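PDB 4F4F: threonine synthase from Brucella melitensis bv. 1, which probably catalyses the pyridoxal-phosphate-dependent conversion of O-phospho-L-homoserine and water into L-threonine and phosphate, the last step of threonine biosynthesis. Local coordinates for residues P112-K117 with T414-K419; D118-L123 with M233-Y238; F104-F109 with P408-A413; V257-F262 with L281-N286; N286-L291 with A306-P311. One frame throughout, in Å; residues are numbered along the deposited sequence.

Four of the contacts are buried; interaction 5 is only partly so. Interactions 3 and 4 are parallel strand pairs of one mixed sheet, in which strands 409-413 and 253-258 are neighbours, and both rest on backbone hydrogen bonds. From the ends of those strands run loops that reach the cofactor: interaction 1 meets its ring and aldehyde side, interaction 4 its phosphate. Interaction 2 is purely apolar across its segments and packs helix 117-134 against the turn that leads into helix 236-245, beside interactions 1 and 3. Interaction 5, about 24 Å from interaction 2 between centres, shares Asn286 with interaction 4 and replaces apolar packing with amide and hydroxyl bonds.

Interaction 1. Residues P112-K117 with T414-K419; sequences PTLAFK and TAHPAK. With PLP (pyridoxal-5'-phosphate), chain C.
Leu114, which loses the most surface here, lays its CB against His416 CB at 3.7 Å, and the same Leu114 CB lies near Lys419 CG. Its backbone is tied down too: the carbonyl O takes a hydrogen bond from His416 N (3.0 Å, 160° at the hydrogen). Two residues on, Phe116 N donates to Thr414 O at 2.9 Å, and between these bonds Ala115 and Ala415 form a single beta bridge. With chi1 at 51°, Thr414 OG1 sits between the backbone N and the carbonyl carbon, from where it donates to N1 of PLP at 2.7 Å; the Thr414 and Phe116 side chains lie side by side, pointing the same way. A hydroxyl on the pyridine nitrogen is a hallmark of the fold type II (tryptophan synthase beta) family of PLP enzymes, to which threonine synthases belong. The Phe116 ring turns its edge to the cofactor near C3 and C4, and Lys117, the predicted attachment lysine, brings NZ to 1.8 Å from C4A of PLP and makes a weak hydrogen bond to O3. The Lys419 chain is folded rather than extended, bent at chi2 (-57°) and again beyond, which curls NZ back over the 112-117 loop. There it forms a salt bridge with Asp148 and donates to a water 3.2 Å from NZ; the same water donates to Thr113 OG1 at 2.8 Å, a hydroxyl also hydrogen-bonded to Asp118. Ala418 N donates to His416 ND1 in the imidazole plane, at 3.0 Å, which holds that ring's rotation.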
# COMPACT_ATOMS: atom_id res chain seq x y z
N PRO A 112 -7.70 10.90 -3.65
CA PRO A 112 -8.74 11.43 -2.77
C PRO A 112 -8.35 11.60 -1.32
O PRO A 112 -8.99 12.39 -0.65
CB PRO A 112 -9.87 10.38 -2.87
CG PRO A 112 -9.65 9.75 -4.18
CD PRO A 112 -8.17 9.72 -4.38
N THR A 113 -7.32 10.88 -0.84
CA THR A 113 -6.90 11.05 0.56
C THR A 113 -5.46 11.51 0.71
O THR A 113 -4.87 11.40 1.79
CB THR A 113 -7.14 9.78 1.45
OG1 THR A 113 -6.25 8.72 1.10
CG2 THR A 113 -8.60 9.35 1.41
N LEU A 114 -4.89 12.04 -0.39
CA LEU A 114 -3.55 12.61 -0.37
C LEU A 114 -2.48 11.64 0.08
O LEU A 114 -1.50 12.02 0.71
CB LEU A 114 -3.53 13.86 0.53
CG LEU A 114 -4.66 14.87 0.30
CD1 LEU A 114 -4.45 16.10 1.21
CD2 LEU A 114 -4.75 15.27 -1.16
N ALA A 115 -2.67 10.36 -0.23
CA ALA A 115 -1.71 9.34 0.17
C ALA A 115 -1.71 8.12 -0.75
O ALA A 115 -2.69 7.81 -1.41
CB ALA A 115 -1.96 8.91 1.61
N PHE A 116 -0.58 7.45 -0.77
CA PHE A 116 -0.28 6.50 -1.84
C PHE A 116 -1.21 5.27 -1.83
O PHE A 116 -1.40 4.64 -2.87
CB PHE A 116 1.20 6.10 -1.78
CG PHE A 116 1.43 4.86 -1.01
CD1 PHE A 116 1.46 4.89 0.34
CD2 PHE A 116 1.55 3.66 -1.67
CE1 PHE A 116 1.63 3.75 1.05
CE2 PHE A 116 1.73 2.49 -0.94
CZ PHE A 116 1.76 2.54 0.41
N LYS A 117 -1.81 4.93 -0.68
CA LYS A 117 -2.80 3.81 -0.64
C LYS A 117 -4.03 4.03 -1.55
O LYS A 117 -4.65 3.06 -1.99
CB LYS A 117 -3.18 3.45 0.81
CG LYS A 117 -2.02 2.82 1.54
CD LYS A 117 -2.37 2.44 2.97
CE LYS A 117 -1.16 1.92 3.74
NZ LYS A 117 -0.12 2.95 3.91
N THR A 414 4.97 9.41 -0.59
CA THR A 414 3.83 8.59 -0.26
C THR A 414 2.68 9.32 0.43
O THR A 414 1.64 8.74 0.60
CB THR A 414 4.29 7.41 0.64
OG1 THR A 414 5.04 7.91 1.74
CG2 THR A 414 5.21 6.43 -0.13
N ALA A 415 2.87 10.57 0.83
CA ALA A 415 1.79 11.40 1.40
C ALA A 415 2.07 12.85 1.15
O ALA A 415 3.22 13.24 1.08
CB ALA A 415 1.65 11.19 2.90
N HIS A 416 1.00 13.64 1.10
CA HIS A 416 1.08 15.09 0.98
C HIS A 416 1.51 15.63 2.32
O HIS A 416 1.06 15.12 3.35
CB HIS A 416 -0.31 15.63 0.62
CG HIS A 416 -0.33 17.09 0.22
ND1 HIS A 416 -0.33 18.09 1.12
CD2 HIS A 416 -0.44 17.68 -1.04
CE1 HIS A 416 -0.40 19.27 0.46
NE2 HIS A 416 -0.46 19.02 -0.86
N PRO A 417 2.37 16.68 2.33
CA PRO A 417 2.72 17.28 3.62
C PRO A 417 1.56 17.69 4.54
O PRO A 417 1.70 17.61 5.76
CB PRO A 417 3.58 18.50 3.25
CG PRO A 417 3.52 18.65 1.78
CD PRO A 417 3.08 17.33 1.21
N ALA A 418 0.41 18.06 3.98
CA ALA A 418 -0.73 18.44 4.80
C ALA A 418 -1.36 17.29 5.59
O ALA A 418 -2.16 17.55 6.47
CB ALA A 418 -1.81 19.15 3.97
N LYS A 419 -0.98 16.05 5.30
CA LYS A 419 -1.43 14.88 6.06
C LYS A 419 -0.70 14.74 7.39
O LYS A 419 -1.17 14.01 8.27
CB LYS A 419 -1.27 13.58 5.26
CG LYS A 419 -2.38 13.24 4.27
CD LYS A 419 -3.73 13.17 5.01
CE LYS A 419 -4.63 12.00 4.62
NZ LYS A 419 -4.02 10.66 4.56
N1 PLP C . 4.30 5.97 3.54
C2 PLP C . 2.96 6.30 3.75
C2A PLP C . 2.43 7.71 3.75
C3 PLP C . 1.97 5.20 3.96
O3 PLP C . 0.64 5.52 4.16
C4 PLP C . 2.51 3.79 3.96
C4A PLP C . 1.63 2.60 4.15
C5 PLP C . 3.95 3.56 3.71
C6 PLP C . 4.77 4.70 3.50
C5A PLP C . 4.49 2.11 3.66
O4P PLP C . 3.93 1.30 2.54
P PLP C . 4.13 -0.32 2.34
O1P PLP C . 5.62 -0.57 2.47
O2P PLP C . 3.32 -0.92 3.48
O3P PLP C . 3.57 -0.71 0.99
O HOH W 1 -5.08 7.90 3.47

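Interaction 2. Residues D118-L123 with M233-Y238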
# COMPACT_ATOMS: atom_id res chain seq x y z
N ASP A 118 -4.30 5.27 -1.94
CA ASP A 118 -5.34 5.55 -2.91
C ASP A 118 -5.11 4.84 -4.24
O ASP A 118 -6.07 4.47 -4.89
CB ASP A 118 -5.41 7.03 -3.26
CG ASP A 118 -5.86 7.89 -2.10
OD1 ASP A 118 -6.58 7.40 -1.20
OD2 ASP A 118 -5.47 9.08 -2.09
N VAL A 119 -3.85 4.69 -4.65
CA VAL A 119 -3.55 4.15 -6.00
C VAL A 119 -4.13 2.75 -6.07
O VAL A 119 -4.91 2.45 -6.97
CB VAL A 119 -2.03 4.09 -6.31
CG1 VAL A 119 -1.79 3.33 -7.63
CG2 VAL A 119 -1.40 5.49 -6.35
N ALA A 120 -3.78 1.89 -5.12
CA ALA A 120 -4.28 0.53 -5.15
C ALA A 120 -5.78 0.48 -4.72
O ALA A 120 -6.55 -0.24 -5.31
CB ALA A 120 -3.44 -0.42 -4.29
N MET A 121 -6.16 1.23 -3.69
CA MET A 121 -7.53 1.08 -3.16
C MET A 121 -8.60 1.43 -4.18
O MET A 121 -9.63 0.75 -4.27
CB MET A 121 -7.76 1.95 -1.94
CG MET A 121 -7.06 1.43 -0.76
SD MET A 121 -7.99 0.14 0.07
CE MET A 121 -7.10 0.55 1.57
N GLN A 122 -8.38 2.49 -4.93
CA GLN A 122 -9.42 3.00 -5.81
C GLN A 122 -9.72 1.97 -6.92
O GLN A 122 -10.86 1.82 -7.34
CB GLN A 122 -9.00 4.36 -6.40
CG GLN A 122 -9.08 5.53 -5.43
CD GLN A 122 -10.50 5.86 -5.03
OE1 GLN A 122 -11.45 5.65 -5.80
NE2 GLN A 122 -10.67 6.34 -3.78
N LEU A 123 -8.71 1.22 -7.33
CA LEU A 123 -8.93 0.17 -8.33
C LEU A 123 -9.43 -1.12 -7.68
O LEU A 123 -10.37 -1.76 -8.19
CB LEU A 123 -7.65 -0.07 -9.15
CG LEU A 123 -7.74 -1.10 -10.29
CD1 LEU A 123 -8.88 -0.74 -11.23
CD2 LEU A 123 -6.40 -1.28 -11.02
N MET A 233 -0.83 -5.31 -6.65
CA MET A 233 -0.84 -5.30 -8.10
C MET A 233 -0.91 -3.90 -8.74
O MET A 233 -0.15 -3.62 -9.65
CB MET A 233 -1.99 -6.18 -8.59
CG MET A 233 -2.16 -6.21 -10.07
SD MET A 233 -3.63 -7.19 -10.48
CE MET A 233 -4.74 -5.93 -11.02
N PRO A 234 -1.83 -3.03 -8.31
CA PRO A 234 -1.95 -1.76 -9.03
C PRO A 234 -0.72 -0.85 -8.92
O PRO A 234 -0.53 0.08 -9.73
CB PRO A 234 -3.16 -1.10 -8.38
CG PRO A 234 -3.93 -2.19 -7.73
CD PRO A 234 -2.88 -3.18 -7.29
N GLN A 235 0.08 -1.09 -7.89
CA GLN A 235 1.23 -0.26 -7.63
C GLN A 235 2.37 -0.49 -8.63
O GLN A 235 3.22 0.38 -8.81
CB GLN A 235 1.67 -0.49 -6.22
CG GLN A 235 0.63 -0.04 -5.22
CD GLN A 235 1.18 0.06 -3.82
OE1 GLN A 235 0.87 -0.77 -2.98
NE2 GLN A 235 2.08 1.09 -3.58
N VAL A 236 2.30 -1.62 -9.34
CA VAL A 236 3.27 -1.92 -10.40
C VAL A 236 3.28 -0.80 -11.47
O VAL A 236 4.33 -0.45 -12.00
CB VAL A 236 2.94 -3.27 -11.05
CG1 VAL A 236 3.91 -3.57 -12.21
CG2 VAL A 236 3.00 -4.40 -10.02
N VAL A 237 2.11 -0.20 -11.70
CA VAL A 237 1.93 0.70 -12.79
C VAL A 237 2.87 1.91 -12.71
O VAL A 237 3.50 2.29 -13.70
CB VAL A 237 0.46 1.16 -12.92
CG1 VAL A 237 0.32 2.14 -14.07
CG2 VAL A 237 -0.47 -0.07 -13.17
N TYR A 238 2.94 2.56 -11.54
CA TYR A 238 3.66 3.82 -11.49
C TYR A 238 5.18 3.65 -11.61
O TYR A 238 5.89 4.59 -11.96
CB TYR A 238 3.24 4.70 -10.34
CG TYR A 238 3.27 4.06 -8.99
CD1 TYR A 238 4.46 3.77 -8.37
CD2 TYR A 238 2.10 3.85 -8.29
CE1 TYR A 238 4.48 3.19 -7.10
CE2 TYR A 238 2.12 3.30 -7.03
CZ TYR A 238 3.30 2.97 -6.45
OH TYR A 238 3.29 2.42 -5.16
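No polar bond crosses between Val119, Ala120 and Leu123 and their partners Pro234 and Tyr238; the shortest sound one, Gln122 N to Asp118 O at 3.0 Å, lies within the helix that presents the first three. In the alpha/beta architecture of fold type II PLP enzymes, this contact packs helix 117-134 against the turn leading into helix 236-245 and the first part of that helix. Helix 117-134 follows directly on the 112-117 loop that carries the predicted attachment lysine, and helix 236-245 leads into sheet strand 253-258. Pro234 holds the middle. Its ring atom CG lies 3.8 Å from Ala120 CA and almost as near Ala120 CB, so that the small alanine lets proline ring and helix backbone come together, with CA atoms 5.1 Å apart. Gln235 CG also touches Ala120 CB at 4.2 Å. One turn further along, Leu123 approaches the proline obliquely and reaches CB of Pro234 with CD2 at 4.2 Å. Val119 meets Tyr238: its chi1 of 172° sends CG1 out opposite the backbone N, to the edge of the phenol ring rather than over a face, 4.0 Å from CE2. Beyond the two segments the tyrosine ring packs on Leu108 and Leu412, Leu123 leans on Leu64 of helix 56-64, and Val119 O is hydrogen-bonded to Tyr85 OH. One face of the Tyr238 ring carries the backbone O of Gln235, 3.3 Å above its centre.

Interaction 3. Residues F104-F109 with P408-A413; sequences FVLELF and PMVVLA
Five backbone hydrogen bonds join Phe104-Leu108 to Met409-Ala413. Phe104 N gives to Met409 O at 2.8 Å, almost in line with the carbonyl, and Phe104 O takes Val411 N at 2.8 Å. Leu106 repeats the pattern, donating to Val411 O and accepting from Ala413 N, before Leu108 N closes the run on Ala413 O at 3.0 Å, in the carbonyl plane. In this parallel register Val105 stands beside Val411 and Leu106 beside Leu412, the strand axes being turned 35° from each other. Val105 and Ala413 share one face of the sheet, and Val105 CG1 presses on Ala413 CB at 3.3 Å, tighter than usual van der Waals contact; chi1 of 165° points this methyl there. Phe109 CE2 adds a second wall to the alanine methyl, 3.8 Å from Ala413 CB. Leu106 CB meets Val410 CG1 on the opposite face at 3.7 Å, and beyond the strand end Leu108 CD1 reaches Leu412 CG at 3.9 Å. Val411 and Ala413 are covered by helix 390-402, and Glu107 OE2 is hydrogen-bonded to Tyr386 OH. The pairing places strand 409-413 between 103-107 and 253-258, in the central sheet of a fold type II PLP enzyme.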
# COMPACT_ATOMS: atom_id res chain seq x y z
N PHE A 104 14.42 12.67 -8.77
CA PHE A 104 13.03 13.04 -8.99
C PHE A 104 12.17 12.47 -7.89
O PHE A 104 12.43 11.34 -7.42
CB PHE A 104 12.58 12.45 -10.32
CG PHE A 104 13.42 12.88 -11.48
CD1 PHE A 104 14.62 12.26 -11.74
CD2 PHE A 104 13.05 13.93 -12.27
CE1 PHE A 104 15.43 12.66 -12.78
CE2 PHE A 104 13.87 14.35 -13.31
CZ PHE A 104 15.06 13.71 -13.57
N VAL A 105 11.11 13.20 -7.51
CA VAL A 105 10.16 12.69 -6.54
C VAL A 105 8.89 12.29 -7.32
O VAL A 105 8.43 13.06 -8.17
CB VAL A 105 9.85 13.77 -5.50
CG1 VAL A 105 8.62 13.42 -4.71
CG2 VAL A 105 11.05 13.95 -4.55
N LEU A 106 8.42 11.06 -7.10
CA LEU A 106 7.18 10.57 -7.71
C LEU A 106 6.06 10.83 -6.70
O LEU A 106 6.03 10.22 -5.63
CB LEU A 106 7.23 9.07 -8.00
CG LEU A 106 6.04 8.48 -8.77
CD1 LEU A 106 5.82 9.24 -10.08
CD2 LEU A 106 6.34 7.02 -9.06
N GLU A 107 5.17 11.74 -7.04
CA GLU A 107 4.13 12.17 -6.10
C GLU A 107 2.94 11.23 -6.18
O GLU A 107 2.16 11.27 -7.15
CB GLU A 107 3.69 13.60 -6.43
CG GLU A 107 4.82 14.60 -6.24
CD GLU A 107 4.39 16.04 -6.44
OE1 GLU A 107 3.43 16.31 -7.21
OE2 GLU A 107 5.03 16.90 -5.80
N LEU A 108 2.78 10.41 -5.16
CA LEU A 108 1.66 9.47 -5.10
C LEU A 108 0.46 9.97 -4.30
O LEU A 108 -0.38 9.17 -3.83
CB LEU A 108 2.17 8.14 -4.55
CG LEU A 108 3.35 7.53 -5.30
CD1 LEU A 108 3.78 6.22 -4.60
CD2 LEU A 108 2.99 7.34 -6.78
N PHE A 109 0.38 11.30 -4.13
CA PHE A 109 -0.57 11.90 -3.20
C PHE A 109 -1.60 12.83 -3.83
O PHE A 109 -2.20 13.65 -3.15
CB PHE A 109 0.19 12.61 -2.06
CG PHE A 109 1.20 13.65 -2.53
CD1 PHE A 109 0.78 14.84 -3.13
CD2 PHE A 109 2.57 13.47 -2.31
CE1 PHE A 109 1.72 15.83 -3.53
CE2 PHE A 109 3.49 14.43 -2.72
CZ PHE A 109 3.06 15.62 -3.32
N PRO A 408 19.14 7.44 -12.96
CA PRO A 408 18.30 8.40 -12.28
C PRO A 408 17.56 7.76 -11.11
O PRO A 408 17.15 6.59 -11.20
CB PRO A 408 17.28 8.78 -13.34
CG PRO A 408 17.22 7.61 -14.24
CD PRO A 408 18.61 7.10 -14.29
N MET A 409 17.42 8.53 -10.04
CA MET A 409 16.73 8.08 -8.83
C MET A 409 15.35 8.71 -8.73
O MET A 409 15.18 9.94 -8.79
CB MET A 409 17.56 8.46 -7.59
CG MET A 409 16.95 8.01 -6.27
SD MET A 409 16.71 6.23 -6.16
CE MET A 409 18.39 5.70 -5.90
N VAL A 410 14.36 7.85 -8.54
CA VAL A 410 13.02 8.25 -8.30
C VAL A 410 12.69 7.88 -6.86
O VAL A 410 12.83 6.69 -6.46
CB VAL A 410 12.08 7.52 -9.24
CG1 VAL A 410 10.63 7.88 -8.89
CG2 VAL A 410 12.42 7.87 -10.71
N VAL A 411 12.33 8.87 -6.08
CA VAL A 411 11.95 8.67 -4.69
C VAL A 411 10.44 8.78 -4.63
O VAL A 411 9.87 9.76 -5.06
CB VAL A 411 12.55 9.76 -3.77
CG1 VAL A 411 12.20 9.51 -2.32
CG2 VAL A 411 14.07 9.86 -3.95
N LEU A 412 9.80 7.78 -4.08
CA LEU A 412 8.34 7.77 -3.91
C LEU A 412 7.94 8.68 -2.75
O LEU A 412 8.37 8.49 -1.59
CB LEU A 412 7.82 6.35 -3.66
CG LEU A 412 7.55 5.42 -4.84
CD1 LEU A 412 8.67 5.44 -5.87
CD2 LEU A 412 7.12 4.00 -4.41
N ALA A 413 7.14 9.70 -3.09
CA ALA A 413 6.51 10.55 -2.10
C ALA A 413 5.11 9.99 -1.78
O ALA A 413 4.19 10.10 -2.56
CB ALA A 413 6.46 12.00 -2.58

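Interaction 4. Residues V257-F262 with L281-N286; sequences VPTGNF and LIIATN. With PLP (pyridoxal-5'-phosphate), chain C.
Ile283, with chi1 at -56°, sends CG2 opposite its backbone N toward Thr259 and turns CG1 and CD1 toward Phe262. CG2 meets Thr259 CB at 3.8 Å, and CD1 arrives at the edge of the Phe262 ring, in its plane, 3.7 Å from CE1; the two side chains cross near a right angle. In Thr259 a chi1 of -72° brings OG1 back onto Val257 O at 2.7 Å, a bond that holds the side chain. That carbonyl is gripped twice: Ala284 N reaches Val257 O at 3.0 Å from the other face of the carbonyl plane, and neither donor lies in it. In the two flanking bonds, Val257 N to Ile282 O and Thr259 N to Ala284 O, the latter 2.9 Å, the donors lie nearly in line with their acceptor carbonyls, giving a short parallel pairing. Where it ends, the chain turns to the phosphate of PLP. O1P accepts from Gly260 N at 2.8 Å and also from Phe262 N, at the N-cap of helix 263-274. Asn261 N donates to O2P at 2.7 Å; Asp264 N adds a further bond to the cofactor. The geometry is that of a beta-alpha-beta crossover (strand 253-258, helix 263-274, strand 278-285) whose first loop forms the glycine-rich phosphate-binding site of fold type II PLP enzymes.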
# COMPACT_ATOMS: atom_id res chain seq x y z
N VAL A 257 11.89 3.68 -1.83
CA VAL A 257 10.53 3.59 -1.36
C VAL A 257 10.46 3.66 0.16
O VAL A 257 11.00 2.75 0.83
CB VAL A 257 9.94 2.24 -1.77
CG1 VAL A 257 8.49 2.13 -1.29
CG2 VAL A 257 10.06 2.04 -3.27
N PRO A 258 9.81 4.70 0.71
CA PRO A 258 9.58 4.69 2.14
C PRO A 258 8.63 3.55 2.43
O PRO A 258 7.54 3.49 1.86
CB PRO A 258 8.97 6.09 2.44
CG PRO A 258 9.01 6.86 1.16
CD PRO A 258 9.14 5.85 0.06
N THR A 259 9.06 2.60 3.25
CA THR A 259 8.50 1.23 3.26
C THR A 259 8.07 0.88 4.68
O THR A 259 8.78 1.15 5.63
CB THR A 259 9.58 0.21 2.81
OG1 THR A 259 9.81 0.34 1.40
CG2 THR A 259 9.20 -1.23 3.10
N GLY A 260 6.89 0.29 4.79
CA GLY A 260 6.41 -0.29 6.01
C GLY A 260 6.18 -1.76 5.76
O GLY A 260 7.02 -2.60 6.13
N ASN A 261 5.05 -2.11 5.14
CA ASN A 261 4.71 -3.53 4.98
C ASN A 261 5.15 -4.14 3.65
O ASN A 261 4.73 -5.24 3.34
CB ASN A 261 3.21 -3.76 5.20
CG ASN A 261 2.85 -3.77 6.68
OD1 ASN A 261 3.45 -4.53 7.47
ND2 ASN A 261 1.96 -2.87 7.08
N PHE A 262 5.98 -3.41 2.90
CA PHE A 262 6.72 -3.94 1.75
C PHE A 262 5.97 -4.10 0.44
O PHE A 262 6.59 -4.48 -0.58
CB PHE A 262 7.37 -5.29 2.10
CG PHE A 262 8.71 -5.49 1.50
CD1 PHE A 262 9.83 -4.83 2.04
CD2 PHE A 262 8.90 -6.33 0.42
CE1 PHE A 262 11.08 -4.99 1.51
CE2 PHE A 262 10.16 -6.49 -0.12
CZ PHE A 262 11.25 -5.83 0.41
N LEU A 281 16.66 -1.00 -6.12
CA LEU A 281 15.45 -0.85 -5.34
C LEU A 281 15.91 -0.64 -3.90
O LEU A 281 16.66 -1.47 -3.36
CB LEU A 281 14.56 -2.10 -5.46
CG LEU A 281 13.89 -2.38 -6.80
CD1 LEU A 281 13.36 -3.81 -6.84
CD2 LEU A 281 12.76 -1.36 -7.03
N ILE A 282 15.55 0.49 -3.31
CA ILE A 282 16.10 0.86 -2.00
C ILE A 282 14.95 0.98 -1.02
O ILE A 282 13.98 1.73 -1.25
CB ILE A 282 16.92 2.18 -2.07
CG1 ILE A 282 18.02 2.06 -3.13
CG2 ILE A 282 17.51 2.51 -0.70
CD1 ILE A 282 18.93 3.29 -3.27
N ILE A 283 15.06 0.23 0.07
CA ILE A 283 14.09 0.22 1.15
C ILE A 283 14.47 1.35 2.08
O ILE A 283 15.61 1.38 2.58
CB ILE A 283 14.15 -1.13 1.94
CG1 ILE A 283 13.93 -2.36 1.01
CG2 ILE A 283 13.19 -1.09 3.12
CD1 ILE A 283 14.52 -3.68 1.51
N ALA A 284 13.54 2.25 2.37
CA ALA A 284 13.81 3.34 3.31
C ALA A 284 12.91 3.16 4.54
O ALA A 284 11.68 3.09 4.42
CB ALA A 284 13.57 4.70 2.65
N THR A 285 13.53 3.10 5.73
CA THR A 285 12.80 2.80 6.94
C THR A 285 12.97 3.98 7.91
O THR A 285 13.90 4.79 7.78
CB THR A 285 13.33 1.52 7.65
OG1 THR A 285 14.51 1.84 8.44
CG2 THR A 285 13.63 0.41 6.61
N ASN A 286 12.06 4.05 8.87
CA ASN A 286 12.24 4.88 10.04
C ASN A 286 13.01 4.11 11.13
O ASN A 286 13.62 3.08 10.83
CB ASN A 286 10.92 5.56 10.48
CG ASN A 286 9.87 4.61 11.08
OD1 ASN A 286 10.19 3.59 11.69
ND2 ASN A 286 8.60 5.00 10.94
N1 PLP C . 4.30 5.97 3.54
C2 PLP C . 2.96 6.30 3.75
C2A PLP C . 2.43 7.71 3.75
C3 PLP C . 1.97 5.20 3.96
O3 PLP C . 0.64 5.52 4.16
C4 PLP C . 2.51 3.79 3.96
C4A PLP C . 1.63 2.60 4.15
C5 PLP C . 3.95 3.56 3.71
C6 PLP C . 4.77 4.70 3.50
C5A PLP C . 4.49 2.11 3.66
O4P PLP C . 3.93 1.30 2.54
P PLP C . 4.13 -0.32 2.34
O1P PLP C . 5.62 -0.57 2.47
O2P PLP C . 3.32 -0.92 3.48
O3P PLP C . 3.57 -0.71 0.99

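Interaction 5. Residues N286-L291 with A306-P311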
# COMPACT_ATOMS: atom_id res chain seq x y z
N ASN A 286 12.06 4.05 8.87
CA ASN A 286 12.24 4.88 10.04
C ASN A 286 13.01 4.11 11.13
O ASN A 286 13.62 3.08 10.83
CB ASN A 286 10.92 5.56 10.48
CG ASN A 286 9.87 4.61 11.08
OD1 ASN A 286 10.19 3.59 11.69
ND2 ASN A 286 8.60 5.00 10.94
N ASP A 287 13.02 4.63 12.37
CA ASP A 287 13.68 3.94 13.50
C ASP A 287 13.23 2.49 13.70
O ASP A 287 13.94 1.69 14.29
CB ASP A 287 13.44 4.73 14.81
CG ASP A 287 13.84 6.20 14.68
OD1 ASP A 287 15.03 6.50 14.85
OD2 ASP A 287 12.98 7.02 14.32
N ASN A 288 12.05 2.14 13.21
CA ASN A 288 11.62 0.75 13.18
C ASN A 288 12.23 0.10 11.94
O ASN A 288 11.66 0.10 10.85
CB ASN A 288 10.10 0.69 13.16
CG ASN A 288 9.50 1.32 14.38
OD1 ASN A 288 9.45 0.70 15.43
ND2 ASN A 288 9.06 2.57 14.27
N ASP A 289 13.43 -0.42 12.13
CA ASP A 289 14.33 -0.68 11.03
C ASP A 289 14.60 -2.17 10.83
O ASP A 289 15.67 -2.54 10.30
CB ASP A 289 15.62 0.10 11.28
CG ASP A 289 16.42 -0.40 12.47
OD1 ASP A 289 15.92 -1.14 13.36
OD2 ASP A 289 17.60 -0.02 12.51
N ILE A 290 13.63 -3.01 11.18
CA ILE A 290 13.76 -4.46 10.98
C ILE A 290 14.28 -4.80 9.60
O ILE A 290 15.19 -5.61 9.46
CB ILE A 290 12.44 -5.24 11.30
CG1 ILE A 290 12.74 -6.74 11.40
CG2 ILE A 290 11.31 -4.94 10.29
CD1 ILE A 290 11.57 -7.51 11.95
N LEU A 291 13.78 -4.11 8.58
CA LEU A 291 14.17 -4.41 7.20
C LEU A 291 15.62 -3.99 6.93
O LEU A 291 16.37 -4.71 6.26
CB LEU A 291 13.22 -3.78 6.20
CG LEU A 291 11.76 -4.29 6.21
CD1 LEU A 291 10.86 -3.41 5.35
CD2 LEU A 291 11.68 -5.73 5.73
N ALA A 306 8.86 1.81 18.04
CA ALA A 306 9.01 3.23 18.43
C ALA A 306 7.97 4.08 17.70
O ALA A 306 7.65 3.83 16.54
CB ALA A 306 10.42 3.73 18.12
N GLN A 307 7.39 5.05 18.40
CA GLN A 307 6.52 6.02 17.73
C GLN A 307 7.46 7.07 17.14
O GLN A 307 8.39 7.50 17.80
CB GLN A 307 5.51 6.65 18.68
CG GLN A 307 4.15 5.95 18.71
CD GLN A 307 4.22 4.55 19.29
OE1 GLN A 307 4.51 4.38 20.49
NE2 GLN A 307 3.94 3.55 18.47
N THR A 308 7.21 7.42 15.89
CA THR A 308 8.07 8.32 15.14
C THR A 308 7.18 9.38 14.49
O THR A 308 5.98 9.43 14.76
CB THR A 308 8.83 7.57 14.01
OG1 THR A 308 7.90 7.15 13.00
CG2 THR A 308 9.64 6.34 14.55
N THR A 309 7.77 10.21 13.63
CA THR A 309 7.02 11.19 12.86
C THR A 309 6.55 10.62 11.52
O THR A 309 5.91 11.32 10.75
CB THR A 309 7.85 12.48 12.63
OG1 THR A 309 9.15 12.13 12.12
CG2 THR A 309 8.00 13.31 13.99
N SER A 310 6.86 9.36 11.24
CA SER A 310 6.36 8.69 10.04
C SER A 310 5.51 7.47 10.46
O SER A 310 5.91 6.32 10.18
CB SER A 310 7.52 8.29 9.13
OG SER A 310 8.61 7.72 9.83
N PRO A 311 4.35 7.71 11.12
CA PRO A 311 3.59 6.61 11.75
C PRO A 311 3.14 5.50 10.81
O PRO A 311 2.99 4.36 11.25
CB PRO A 311 2.37 7.32 12.36
CG PRO A 311 2.19 8.53 11.53
CD PRO A 311 3.62 8.98 11.26
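Amide-to-backbone bonds link Asn288 to Ala306 in a two-pronged pairing: OD1 accepts from Ala306 N at 2.9 Å, on a lone pair in the carbonyl plane, and ND2 donates to Ala306 O at 3.0 Å, almost straight (172° at the hydrogen). The second hydrogen of ND2 goes to Asn286 OD1, at 3.0 Å from ND2, so both N-H groups of this amide are used and its plane is fixed. Asn286 OD1 is held again by Asn288 N at 2.8 Å, an Asx turn. Side-chain to side-chain bonding is carried by Asn286, whose ND2 donates to Ser310 OG at 2.9 Å, the hydroxyl lying in the amide plane. Thr308 braces its own loop by an ST turn, its OG1 taking Ser310 N at 3.0 Å, and also bonds Asp314. Van der Waals contact centres on the Thr308 methyl: with OG1 at chi1 69°, CG2 stands opposite the carbonyl carbon and touches Asp287 OD2 at 3.4 Å, close also to Asn288 ND2. The arrangement joins two connecting loops: residues 286-289 lead from strand 278-285 into helix 290-297, with Asp289 at the N-cap, while the 306-311 loop lies against helices 370-384 and 390-402.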